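Local atomic coordinates of glucosidase (Croceicoccus marinus, PDB entry 5Z3K), a protein that probably hydrolyses the O-glycosidic bonds of beta-glucosides, acting as a bacterial beta-glucosidase of glycoside hydrolase family 39. Residues V440-A445 with E452-H457; Y424-G429 with E476-T481; G338-T343 with A358-R363; R47-T52 with G332-V337. All blocks are in the same frame, centred on the assembly; numbering follows the deposited sequence.

Contact 1: V440-A445 with E452-H457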
loop_
_atom_site.group_PDB
_atom_site.type_symbol
_atom_site.label_atom_id
_atom_site.label_comp_id
_atom_site.label_asym_id
_atom_site.label_seq_id
_atom_site.Cartn_x
_atom_site.Cartn_y
_atom_site.Cartn_z
ATOM N N VAL A 440 11.053 10.713 -26.201
ATOM C CA VAL A 440 10.870 9.357 -25.686
ATOM C C VAL A 440 11.996 9.075 -24.700
ATOM O O VAL A 440 13.174 9.078 -25.080
ATOM C CB VAL A 440 10.879 8.313 -26.813
ATOM C CG1 VAL A 440 10.538 6.940 -26.263
ATOM C CG2 VAL A 440 9.947 8.728 -27.952
ATOM N N VAL A 441 11.638 8.820 -23.445
ATOM C CA VAL A 441 12.600 8.477 -22.405
ATOM C C VAL A 441 12.243 7.108 -21.838
ATOM O O VAL A 441 11.065 6.747 -21.737
ATOM C CB VAL A 441 12.618 9.548 -21.290
ATOM C CG1 VAL A 441 13.607 9.180 -20.218
ATOM C CG2 VAL A 441 12.954 10.910 -21.869
ATOM N N ARG A 442 13.266 6.341 -21.458
ATOM C CA ARG A 442 13.067 5.002 -20.917
ATOM C C ARG A 442 13.818 4.856 -19.598
ATOM O O ARG A 442 15.001 5.202 -19.522
ATOM C CB ARG A 442 13.541 3.953 -21.925
ATOM C CG ARG A 442 13.802 2.568 -21.359
ATOM C CD ARG A 442 14.143 1.575 -22.495
ATOM N NE ARG A 442 15.550 1.599 -22.891
ATOM C CZ ARG A 442 16.461 0.700 -22.515
ATOM N NH1 ARG A 442 16.125 -0.306 -21.712
ATOM N NH2 ARG A 442 17.712 0.804 -22.946
ATOM N N TYR A 443 13.124 4.342 -18.567
ATOM C CA TYR A 443 13.691 4.045 -17.254
ATOM C C TYR A 443 13.576 2.550 -16.970
ATOM O O TYR A 443 12.590 1.909 -17.346
ATOM C CB TYR A 443 12.976 4.815 -16.121
ATOM C CG TYR A 443 12.832 6.295 -16.358
ATOM C CD1 TYR A 443 11.805 6.793 -17.148
ATOM C CD2 TYR A 443 13.707 7.202 -15.771
ATOM C CE1 TYR A 443 11.665 8.153 -17.367
ATOM C CE2 TYR A 443 13.574 8.560 -15.985
ATOM C CZ TYR A 443 12.551 9.027 -16.781
ATOM O OH TYR A 443 12.411 10.368 -16.999
ATOM N N ARG A 444 14.570 2.003 -16.263
ATOM C CA ARG A 444 14.687 0.559 -16.090
ATOM C C ARG A 444 15.023 0.195 -14.652
ATOM O O ARG A 444 15.924 0.785 -14.057
ATOM C CB ARG A 444 15.784 0.002 -17.013
ATOM C CG ARG A 444 16.166 -1.432 -16.759
ATOM C CD ARG A 444 15.040 -2.380 -17.180
ATOM N NE ARG A 444 14.771 -2.307 -18.615
ATOM C CZ ARG A 444 15.321 -3.111 -19.522
ATOM N NH1 ARG A 444 16.184 -4.048 -19.150
ATOM N NH2 ARG A 444 15.001 -2.984 -20.807
ATOM N N ALA A 445 14.325 -0.800 -14.105
ATOM C CA ALA A 445 14.689 -1.387 -12.816
ATOM C C ALA A 445 14.839 -2.886 -13.022
ATOM O O ALA A 445 13.870 -3.569 -13.362
ATOM C CB ALA A 445 13.652 -1.076 -11.736
ATOM N N GLU A 452 16.849 4.258 -12.960
ATOM C CA GLU A 452 17.361 5.435 -13.641
ATOM C C GLU A 452 17.040 5.374 -15.131
ATOM O O GLU A 452 16.676 4.323 -15.679
ATOM C CB GLU A 452 18.883 5.583 -13.446
ATOM C CG GLU A 452 19.751 4.578 -14.247
ATOM C CD GLU A 452 19.999 3.280 -13.484
ATOM O OE1 GLU A 452 19.196 2.962 -12.582
ATOM O OE2 GLU A 452 20.993 2.575 -13.780
HETATM N N MSE A 453 17.178 6.530 -15.778
HETATM C CA MSE A 453 16.961 6.660 -17.217
HETATM C C MSE A 453 18.038 5.913 -17.980
HETATM O O MSE A 453 19.222 6.034 -17.663
HETATM C CB MSE A 453 16.961 8.125 -17.633
HETATM C CG MSE A 453 16.713 8.336 -19.111
HETATM SE SE MSE A 453 17.072 10.174 -19.655
HETATM C CE MSE A 453 15.908 11.152 -18.437
ATOM N N LEU A 454 17.642 5.142 -18.989
ATOM C CA LEU A 454 18.622 4.401 -19.777
ATOM C C LEU A 454 18.967 5.080 -21.091
ATOM O O LEU A 454 20.144 5.101 -21.486
ATOM C CB LEU A 454 18.122 2.983 -20.053
ATOM C CG LEU A 454 18.050 2.051 -18.840
ATOM C CD1 LEU A 454 18.362 0.632 -19.265
ATOM C CD2 LEU A 454 18.985 2.496 -17.713
ATOM N N ASP A 455 17.977 5.647 -21.770
ATOM C CA ASP A 455 18.214 6.329 -23.032
ATOM C C ASP A 455 17.039 7.250 -23.313
ATOM O O ASP A 455 16.033 7.250 -22.596
ATOM C CB ASP A 455 18.424 5.347 -24.194
ATOM C CG ASP A 455 17.461 4.183 -24.166
ATOM O OD1 ASP A 455 16.311 4.374 -23.729
ATOM O OD2 ASP A 455 17.856 3.074 -24.597
ATOM N N SER A 456 17.182 8.027 -24.379
ATOM C CA SER A 456 16.171 8.990 -24.778
ATOM C C SER A 456 16.516 9.507 -26.163
ATOM O O SER A 456 17.683 9.511 -26.574
ATOM C CB SER A 456 16.071 10.154 -23.797
ATOM O OG SER A 456 17.174 11.015 -23.951
ATOM N N HIS A 457 15.488 9.969 -26.861
ATOM C CA HIS A 457 15.657 10.614 -28.152
ATOM C C HIS A 457 14.445 11.492 -28.403
ATOM O O HIS A 457 13.431 11.415 -27.700
ATOM C CB HIS A 457 15.844 9.590 -29.279
ATOM C CG HIS A 457 14.562 8.978 -29.755
ATOM N ND1 HIS A 457 14.059 7.806 -29.233
ATOM C CD2 HIS A 457 13.677 9.382 -30.697
ATOM C CE1 HIS A 457 12.920 7.510 -29.837
ATOM N NE2 HIS A 457 12.667 8.448 -30.732
HETATM O O HOH W 1 14.396 5.996 -25.977
#
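Val440 and His457 form an antiparallel hydrogen-bonded pair, with Val440 N to His457 O at 2.9 Å, while Val441 faces Ser456 and Tyr443 faces Met453 in non-hydrogen-bonded pairs. One residue more is spent on 452-457 than on 440-445 between those last two pairs. Leu454 takes near-helical backbone angles there (phi -100°, psi -40°) and gives its N to Arg442 O at 2.7 Å, which makes a beta bulge. On the face bearing Arg442 and Asp455, the arginine holds both carboxylate oxygens through NE and one terminal nitrogen: NE reaches Asp455 OD1 at 3.0 Å and NH2 reaches Asp455 OD2 at 2.8 Å. The two planes stand 48° apart, so OD2 is met from above the carboxylate. Leu454 CB lies over one guanidinium face, and NH1 turns to Glu476 for a second salt bridge. A leucine in place of Arg442 would probably leave the Asp455 carboxylate without its charged mate and free to turn. On the other face, with Val441 and Tyr443, selenomethionine Met453 packs its CG tightly on Val441 CG1 (3.4 Å), and its CB sits 3.8 Å from Tyr443 CE2. Together the strands make a bulged beta hairpin at the border of the beta-sandwich domain, with 452-459 outermost.

Contact 2: Y424-G429 with E476-T481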
loop_
_atom_site.group_PDB
_atom_site.type_symbol
_atom_site.label_atom_id
_atom_site.label_comp_id
_atom_site.label_asym_id
_atom_site.label_seq_id
_atom_site.Cartn_x
_atom_site.Cartn_y
_atom_site.Cartn_z
ATOM N N TYR A 424 10.177 -6.810 -26.035
ATOM C CA TYR A 424 8.875 -6.311 -26.448
ATOM C C TYR A 424 9.067 -5.327 -27.590
ATOM O O TYR A 424 10.130 -4.719 -27.749
ATOM C CB TYR A 424 8.131 -5.629 -25.276
ATOM C CG TYR A 424 8.782 -4.327 -24.860
ATOM C CD1 TYR A 424 8.440 -3.124 -25.475
ATOM C CD2 TYR A 424 9.776 -4.301 -23.881
ATOM C CE1 TYR A 424 9.060 -1.939 -25.124
ATOM C CE2 TYR A 424 10.386 -3.116 -23.516
ATOM C CZ TYR A 424 10.026 -1.942 -24.139
ATOM O OH TYR A 424 10.645 -0.761 -23.789
ATOM N N THR A 425 8.020 -5.160 -28.378
ATOM C CA THR A 425 7.905 -3.981 -29.217
ATOM C C THR A 425 6.560 -3.344 -28.906
ATOM O O THR A 425 5.596 -4.045 -28.604
ATOM C CB THR A 425 8.057 -4.299 -30.715
ATOM O OG1 THR A 425 7.960 -3.082 -31.464
ATOM C CG2 THR A 425 6.978 -5.276 -31.172
ATOM N N LEU A 426 6.519 -2.011 -28.928
ATOM C CA LEU A 426 5.395 -1.247 -28.405
ATOM C C LEU A 426 5.058 -0.142 -29.393
ATOM O O LEU A 426 5.906 0.704 -29.678
ATOM C CB LEU A 426 5.743 -0.645 -27.032
ATOM C CG LEU A 426 4.868 0.513 -26.535
ATOM C CD1 LEU A 426 3.426 0.037 -26.282
ATOM C CD2 LEU A 426 5.460 1.151 -25.265
ATOM N N GLU A 427 3.828 -0.124 -29.906
ATOM C CA GLU A 427 3.413 0.919 -30.840
ATOM C C GLU A 427 2.425 1.854 -30.153
ATOM O O GLU A 427 1.343 1.425 -29.730
ATOM C CB GLU A 427 2.795 0.326 -32.105
ATOM C CG GLU A 427 2.293 1.393 -33.075
ATOM C CD GLU A 427 2.221 0.915 -34.518
ATOM O OE1 GLU A 427 2.722 -0.188 -34.829
ATOM O OE2 GLU A 427 1.668 1.662 -35.349
ATOM N N ILE A 428 2.788 3.128 -30.053
ATOM C CA ILE A 428 1.930 4.148 -29.472
ATOM C C ILE A 428 1.415 5.022 -30.605
ATOM O O ILE A 428 2.199 5.660 -31.311
ATOM C CB ILE A 428 2.671 4.993 -28.424
ATOM C CG1 ILE A 428 3.371 4.104 -27.391
ATOM C CG2 ILE A 428 1.702 5.923 -27.738
ATOM C CD1 ILE A 428 4.882 4.020 -27.559
ATOM N N GLY A 429 0.103 5.054 -30.783
ATOM C CA GLY A 429 -0.477 5.872 -31.824
ATOM C C GLY A 429 -1.304 7.016 -31.277
ATOM O O GLY A 429 -1.637 7.036 -30.090
ATOM N N GLU A 476 10.111 -1.726 -16.827
ATOM C CA GLU A 476 10.442 -0.604 -17.694
ATOM C C GLU A 476 9.333 0.438 -17.823
ATOM O O GLU A 476 8.167 0.102 -18.025
ATOM C CB GLU A 476 10.842 -1.108 -19.084
ATOM C CG GLU A 476 11.473 -0.047 -19.970
ATOM C CD GLU A 476 12.593 -0.599 -20.830
ATOM O OE1 GLU A 476 12.343 -0.887 -22.021
ATOM O OE2 GLU A 476 13.721 -0.744 -20.318
ATOM N N LEU A 477 9.715 1.704 -17.704
ATOM C CA LEU A 477 8.786 2.816 -17.869
ATOM C C LEU A 477 9.187 3.555 -19.128
ATOM O O LEU A 477 10.331 3.995 -19.248
ATOM C CB LEU A 477 8.808 3.772 -16.672
ATOM C CG LEU A 477 7.928 5.016 -16.823
ATOM C CD1 LEU A 477 6.464 4.606 -16.884
ATOM C CD2 LEU A 477 8.155 5.979 -15.641
ATOM N N ILE A 478 8.262 3.664 -20.065
ATOM C CA ILE A 478 8.451 4.454 -21.268
ATOM C C ILE A 478 7.674 5.736 -21.074
ATOM O O ILE A 478 6.465 5.700 -20.818
ATOM C CB ILE A 478 7.965 3.710 -22.523
ATOM C CG1 ILE A 478 8.651 2.349 -22.644
ATOM C CG2 ILE A 478 8.145 4.596 -23.766
ATOM C CD1 ILE A 478 10.173 2.415 -22.605
ATOM N N GLU A 479 8.353 6.867 -21.207
ATOM C CA GLU A 479 7.735 8.168 -21.015
ATOM C C GLU A 479 7.824 8.943 -22.321
ATOM O O GLU A 479 8.926 9.159 -22.836
ATOM C CB GLU A 479 8.429 8.932 -19.886
ATOM C CG GLU A 479 7.609 10.065 -19.346
ATOM C CD GLU A 479 8.098 10.500 -17.982
ATOM O OE1 GLU A 479 7.638 9.938 -16.960
ATOM O OE2 GLU A 479 8.974 11.386 -17.954
ATOM N N ILE A 480 6.677 9.358 -22.851
ATOM C CA ILE A 480 6.611 10.161 -24.073
ATOM C C ILE A 480 6.057 11.534 -23.723
ATOM O O ILE A 480 4.998 11.639 -23.095
ATOM C CB ILE A 480 5.749 9.485 -25.152
ATOM C CG1 ILE A 480 6.219 8.053 -25.368
ATOM C CG2 ILE A 480 5.832 10.258 -26.465
ATOM C CD1 ILE A 480 5.247 7.232 -26.114
ATOM N N THR A 481 6.774 12.589 -24.114
ATOM C CA THR A 481 6.370 13.942 -23.760
ATOM C C THR A 481 6.334 14.846 -24.980
ATOM O O THR A 481 7.072 14.647 -25.950
ATOM C CB THR A 481 7.303 14.552 -22.725
ATOM O OG1 THR A 481 8.656 14.457 -23.206
ATOM C CG2 THR A 481 7.170 13.797 -21.417
#
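Tyr424 and Glu476 meet through one very short hydrogen bond, Tyr424 OH donating to Glu476 OE1 at 2.5 Å. The oxygen arrives at the edge of the phenol ring, in its plane, and the carboxylate is turned 77° against that ring. Beside it, Ile478 CD1 touches the same Tyr424 OH at 3.4 Å, so the hydroxyl has an apolar neighbour as well as its acceptor. Further along, Leu426 CD2 rests more loosely on Ile478 CG1 at 4.3 Å, and Ile428 and Ile480 reach toward each other tip to tip, their CD1 atoms 3.5 Å apart. In Tyr424, CG lies between the backbone N and the carbonyl carbon (chi1 69°), which sends the ring across the interior toward the other strand. A second shell fixes the acceptor: Glu476 OE2 forms salt bridges with Arg442 and Arg444, and these positive charges probably favour an ionised carboxylate. Val466 and Asn468 of strand 464-469 pack against Tyr424, while Leu9, Val11 and Ile372 pack around Leu426. No backbone bond joins the two strands, whose axes pass 11.0 Å apart at 26°. Such a separation, bridged by inward side chains, marks face-to-face packing across a beta-sandwich, here the domain that accompanies the catalytic barrel in family 39 enzymes.

Contact 3: G338-T343 with A358-R363; sequences GQTLAT and AALAGR
Leu360 is the first residue of strand segment 358-363 to meet the end of the helix. Its CG stands anti to the backbone N (chi1 178°), which carries the CD2 branch forward to Thr340 CG2 at 3.8 Å. The Leu360 and Leu341 side chains cross at about a right angle, their CD2 atoms 4.0 Å apart. Thr340 can offer its methyl here because its hydroxyl is hydrogen-bonded back to Leu336 O within the helix. Ala361 points the other way, onto Leu347 and Ile372. At Gly362 the chain runs close beneath Thr343, whose OG1 lies 3.6 Å from Gly362 CA; a beta carbon on this glycine would clash with that hydroxyl. Thr343 OG1 in turn donates to Thr340 O at 2.8 Å, nearly in line with the carbonyl (C=O...O angle 168°), and Thr343 N gives the same oxygen a longer bond of 3.2 Å. The two bonds hold the threonine folded against the last helical turn. A valine in its place is likely to leave Thr340 O with the backbone donor alone and the side chain less fixed in rotation. Last comes Arg363, which presents its carbonyl O to Thr343 CB at 3.4 Å; its side chain starts away from the helix, and its NE forms a salt bridge with Glu345. Helix 329-341 follows the eighth barrel strand, and strand 357-363 belongs to the sandwich, so this is the helix-on-sheet seam between the (beta/alpha)8 barrel and the beta-sandwich domain of a family 39 enzyme.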
loop_
_atom_site.group_PDB
_atom_site.type_symbol
_atom_site.label_atom_id
_atom_site.label_comp_id
_atom_site.label_asym_id
_atom_site.label_seq_id
_atom_site.Cartn_x
_atom_site.Cartn_y
_atom_site.Cartn_z
ATOM N N GLY A 338 4.527 4.248 -8.992
ATOM C CA GLY A 338 3.801 5.402 -8.495
ATOM C C GLY A 338 3.631 6.484 -9.540
ATOM O O GLY A 338 2.584 7.134 -9.612
ATOM N N GLN A 339 4.663 6.701 -10.363
ATOM C CA GLN A 339 4.552 7.702 -11.408
ATOM C C GLN A 339 3.476 7.317 -12.413
ATOM O O GLN A 339 2.746 8.180 -12.915
ATOM C CB GLN A 339 5.903 7.898 -12.090
ATOM C CG GLN A 339 6.905 8.579 -11.151
ATOM C CD GLN A 339 8.342 8.347 -11.548
ATOM O OE1 GLN A 339 8.631 7.811 -12.615
ATOM N NE2 GLN A 339 9.262 8.747 -10.674
ATOM N N THR A 340 3.369 6.025 -12.716
ATOM C CA THR A 340 2.344 5.568 -13.644
ATOM C C THR A 340 0.957 5.726 -13.039
ATOM O O THR A 340 0.028 6.182 -13.722
ATOM C CB THR A 340 2.597 4.110 -14.036
ATOM O OG1 THR A 340 3.905 3.996 -14.604
ATOM C CG2 THR A 340 1.571 3.647 -15.058
ATOM N N LEU A 341 0.806 5.365 -11.757
ATOM C CA LEU A 341 -0.467 5.490 -11.048
ATOM C C LEU A 341 -0.856 6.943 -10.804
ATOM O O LEU A 341 -2.024 7.218 -10.493
ATOM C CB LEU A 341 -0.410 4.751 -9.700
ATOM C CG LEU A 341 -0.263 3.225 -9.805
ATOM C CD1 LEU A 341 -0.172 2.530 -8.434
ATOM C CD2 LEU A 341 -1.438 2.671 -10.648
ATOM N N ALA A 342 0.088 7.875 -10.927
ATOM C CA ALA A 342 -0.232 9.277 -10.730
ATOM C C ALA A 342 -0.831 9.922 -11.968
ATOM O O ALA A 342 -1.337 11.044 -11.868
ATOM C CB ALA A 342 1.008 10.071 -10.305
ATOM N N THR A 343 -0.766 9.267 -13.131
ATOM C CA THR A 343 -1.490 9.786 -14.277
ATOM C C THR A 343 -2.981 9.774 -13.969
ATOM O O THR A 343 -3.448 9.073 -13.069
ATOM C CB THR A 343 -1.197 8.965 -15.529
ATOM O OG1 THR A 343 -1.670 7.622 -15.346
ATOM C CG2 THR A 343 0.300 8.953 -15.814
ATOM N N ALA A 358 2.941 -7.836 -17.414
ATOM C CA ALA A 358 1.877 -6.889 -17.095
ATOM C C ALA A 358 2.223 -5.515 -17.642
ATOM O O ALA A 358 3.372 -5.082 -17.556
ATOM C CB ALA A 358 1.681 -6.807 -15.584
ATOM N N ALA A 359 1.228 -4.827 -18.192
ATOM C CA ALA A 359 1.463 -3.523 -18.781
ATOM C C ALA A 359 0.286 -2.611 -18.469
ATOM O O ALA A 359 -0.858 -3.060 -18.344
ATOM C CB ALA A 359 1.691 -3.634 -20.298
ATOM N N LEU A 360 0.586 -1.317 -18.360
ATOM C CA LEU A 360 -0.362 -0.310 -17.913
ATOM C C LEU A 360 0.034 1.017 -18.540
ATOM O O LEU A 360 1.223 1.349 -18.600
ATOM C CB LEU A 360 -0.365 -0.213 -16.376
ATOM C CG LEU A 360 -1.265 0.824 -15.701
ATOM C CD1 LEU A 360 -2.737 0.527 -15.928
ATOM C CD2 LEU A 360 -0.977 0.895 -14.196
ATOM N N ALA A 361 -0.953 1.780 -19.008
ATOM C CA ALA A 361 -0.653 3.034 -19.688
ATOM C C ALA A 361 -1.582 4.141 -19.211
ATOM O O ALA A 361 -2.759 3.908 -18.926
ATOM C CB ALA A 361 -0.776 2.880 -21.210
ATOM N N GLY A 362 -1.055 5.363 -19.166
ATOM C CA GLY A 362 -1.855 6.495 -18.731
ATOM C C GLY A 362 -1.228 7.797 -19.180
ATOM O O GLY A 362 -0.081 7.839 -19.633
ATOM N N ARG A 363 -2.000 8.876 -19.078
ATOM C CA ARG A 363 -1.466 10.191 -19.427
ATOM C C ARG A 363 -1.844 11.212 -18.361
ATOM O O ARG A 363 -2.849 11.063 -17.661
ATOM C CB ARG A 363 -1.939 10.659 -20.814
ATOM C CG ARG A 363 -3.419 10.857 -20.962
ATOM C CD ARG A 363 -3.749 11.404 -22.346
ATOM N NE ARG A 363 -5.125 11.884 -22.398
ATOM C CZ ARG A 363 -5.815 12.079 -23.514
ATOM N NH1 ARG A 363 -5.260 11.823 -24.692
ATOM N NH2 ARG A 363 -7.063 12.528 -23.444
#

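Contact 4: R47-T52 with G332-V337; sequences RNAQVT and GAFQLV
Two helices of the (beta/alpha)8 barrel, 43-48 after its first strand and 329-341 after its eighth, close the ring of helices where Ala49 packs against Phe334 and Gln335. The methyl of Ala49 enters between them, with CB 3.7 Å from Gln335 CA and 3.7 Å from Phe334 CE2. Ala49 CA comes within 3.9 Å of Gln335 CA, an approach consistent with the small alanine side chain, a lone methyl between the backbones. A Schellman motif terminates the first helix: Gln50 has a positive phi, with two bonds back into the last turn, one of them Gln50 N to Arg47 O, and the chain turns toward the second barrel strand. Val51, just past this turn, brings CG2 to the edge of the Phe334 ring, 3.7 Å from CZ. The ring reaches both residues because its CG is anti to the backbone N (chi1 -178°); His24 meets it as well. On the outer side a polar clasp joins the helices, Asn48 ND2 donating to Gln335 OE1 at 2.8 Å in an almost straight bond (170°). The acceptor lies in the Asn48 amide plane, yet the two amides are turned 69° apart. Gln335 NE2 bonds to Thr331 O one turn back, which fixes the rotation of the amide that accepts from Asn48.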
loop_
_atom_site.group_PDB
_atom_site.type_symbol
_atom_site.label_atom_id
_atom_site.label_comp_id
_atom_site.label_asym_id
_atom_site.label_seq_id
_atom_site.Cartn_x
_atom_site.Cartn_y
_atom_site.Cartn_z
ATOM N N ARG A 47 8.293 11.386 -2.609
ATOM C CA ARG A 47 7.789 12.447 -3.476
ATOM C C ARG A 47 7.937 12.075 -4.944
ATOM O O ARG A 47 6.983 12.186 -5.723
ATOM C CB ARG A 47 8.529 13.759 -3.188
ATOM C CG ARG A 47 8.015 14.929 -4.009
ATOM C CD ARG A 47 9.088 16.010 -4.186
ATOM N NE ARG A 47 10.336 15.437 -4.678
ATOM C CZ ARG A 47 10.551 15.041 -5.928
ATOM N NH1 ARG A 47 9.601 15.164 -6.855
ATOM N NH2 ARG A 47 11.731 14.527 -6.258
ATOM N N ASN A 48 9.132 11.625 -5.342
ATOM C CA ASN A 48 9.354 11.234 -6.731
ATOM C C ASN A 48 8.487 10.046 -7.136
ATOM O O ASN A 48 8.088 9.930 -8.304
ATOM C CB ASN A 48 10.831 10.913 -6.948
ATOM C CG ASN A 48 11.212 10.970 -8.395
ATOM O OD1 ASN A 48 10.959 11.972 -9.066
ATOM N ND2 ASN A 48 11.784 9.882 -8.905
ATOM N N ALA A 49 8.191 9.150 -6.196
ATOM C CA ALA A 49 7.285 8.044 -6.475
ATOM C C ALA A 49 5.821 8.469 -6.492
ATOM O O ALA A 49 4.959 7.630 -6.778
ATOM C CB ALA A 49 7.483 6.938 -5.428
ATOM N N GLN A 50 5.519 9.723 -6.149
ATOM C CA GLN A 50 4.141 10.210 -6.061
ATOM C C GLN A 50 3.282 9.344 -5.135
ATOM O O GLN A 50 2.150 8.981 -5.465
ATOM C CB GLN A 50 3.516 10.321 -7.456
ATOM C CG GLN A 50 4.427 11.067 -8.434
ATOM C CD GLN A 50 3.685 12.047 -9.317
ATOM O OE1 GLN A 50 2.720 12.687 -8.892
ATOM N NE2 GLN A 50 4.143 12.178 -10.555
ATOM N N VAL A 51 3.836 8.991 -3.970
ATOM C CA VAL A 51 3.040 8.364 -2.911
ATOM C C VAL A 51 1.831 9.243 -2.623
ATOM O O VAL A 51 1.970 10.458 -2.456
ATOM C CB VAL A 51 3.905 8.158 -1.650
ATOM C CG1 VAL A 51 3.027 7.849 -0.413
ATOM C CG2 VAL A 51 4.945 7.048 -1.879
ATOM N N THR A 52 0.634 8.636 -2.567
ATOM C CA THR A 52 -0.601 9.374 -2.329
ATOM C C THR A 52 -1.264 9.067 -0.991
ATOM O O THR A 52 -2.211 9.770 -0.612
ATOM C CB THR A 52 -1.621 9.095 -3.450
ATOM O OG1 THR A 52 -1.727 7.683 -3.659
ATOM C CG2 THR A 52 -1.207 9.775 -4.748
ATOM N N GLY A 332 13.458 1.299 -7.360
ATOM C CA GLY A 332 13.245 1.808 -8.698
ATOM C C GLY A 332 11.851 1.475 -9.192
ATOM O O GLY A 332 11.123 2.349 -9.668
ATOM N N ALA A 333 11.454 0.205 -9.062
ATOM C CA ALA A 333 10.108 -0.191 -9.472
ATOM C C ALA A 333 9.048 0.567 -8.680
ATOM O O ALA A 333 8.008 0.954 -9.227
ATOM C CB ALA A 333 9.926 -1.702 -9.308
ATOM N N PHE A 334 9.299 0.794 -7.390
ATOM C CA PHE A 334 8.344 1.528 -6.565
ATOM C C PHE A 334 8.077 2.920 -7.127
ATOM O O PHE A 334 6.920 3.354 -7.201
ATOM C CB PHE A 334 8.861 1.605 -5.130
ATOM C CG PHE A 334 7.922 2.302 -4.174
ATOM C CD1 PHE A 334 6.836 1.629 -3.624
ATOM C CD2 PHE A 334 8.136 3.625 -3.813
ATOM C CE1 PHE A 334 5.980 2.265 -2.728
ATOM C CE2 PHE A 334 7.283 4.274 -2.917
ATOM C CZ PHE A 334 6.200 3.593 -2.381
ATOM N N GLN A 335 9.132 3.628 -7.559
ATOM C CA GLN A 335 8.948 4.953 -8.136
ATOM C C GLN A 335 8.252 4.885 -9.492
ATOM O O GLN A 335 7.352 5.685 -9.767
ATOM C CB GLN A 335 10.297 5.662 -8.268
ATOM C CG GLN A 335 10.949 6.007 -6.923
ATOM C CD GLN A 335 12.375 6.501 -7.095
ATOM O OE1 GLN A 335 12.607 7.677 -7.368
ATOM N NE2 GLN A 335 13.331 5.600 -6.950
ATOM N N LEU A 336 8.665 3.962 -10.368
ATOM C CA LEU A 336 8.055 3.911 -11.696
ATOM C C LEU A 336 6.578 3.537 -11.611
ATOM O O LEU A 336 5.758 4.047 -12.387
ATOM C CB LEU A 336 8.794 2.920 -12.586
ATOM C CG LEU A 336 10.305 3.093 -12.743
ATOM C CD1 LEU A 336 10.780 2.130 -13.808
ATOM C CD2 LEU A 336 10.681 4.523 -13.083
ATOM N N VAL A 337 6.225 2.644 -10.681
ATOM C CA VAL A 337 4.814 2.321 -10.457
ATOM C C VAL A 337 4.044 3.565 -10.028
ATOM O O VAL A 337 3.007 3.911 -10.605
ATOM C CB VAL A 337 4.671 1.198 -9.411
ATOM C CG1 VAL A 337 3.252 1.142 -8.900
ATOM C CG2 VAL A 337 5.099 -0.152 -9.981
#

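In the fold
Contacts 1 and 2 belong to the beta-sandwich, contact 4 to the barrel, and contact 3 joins the two. Contact 1 is the most exposed, with backbone pairing and charge doing most of the work, whereas the touching residues of contact 2 are all buried and meet through side chains alone. These two share a charge network: Glu476 of contact 2 takes both Arg442 and Arg444 of contact 1. Helix 329-341 serves contacts 3 and 4, whose centres lie about 11 Å apart, and Gln339 links to Asn48 O between them. Leu336 and Thr340 of that helix also pack on Leu477, bringing the barrel up against strand 474-482.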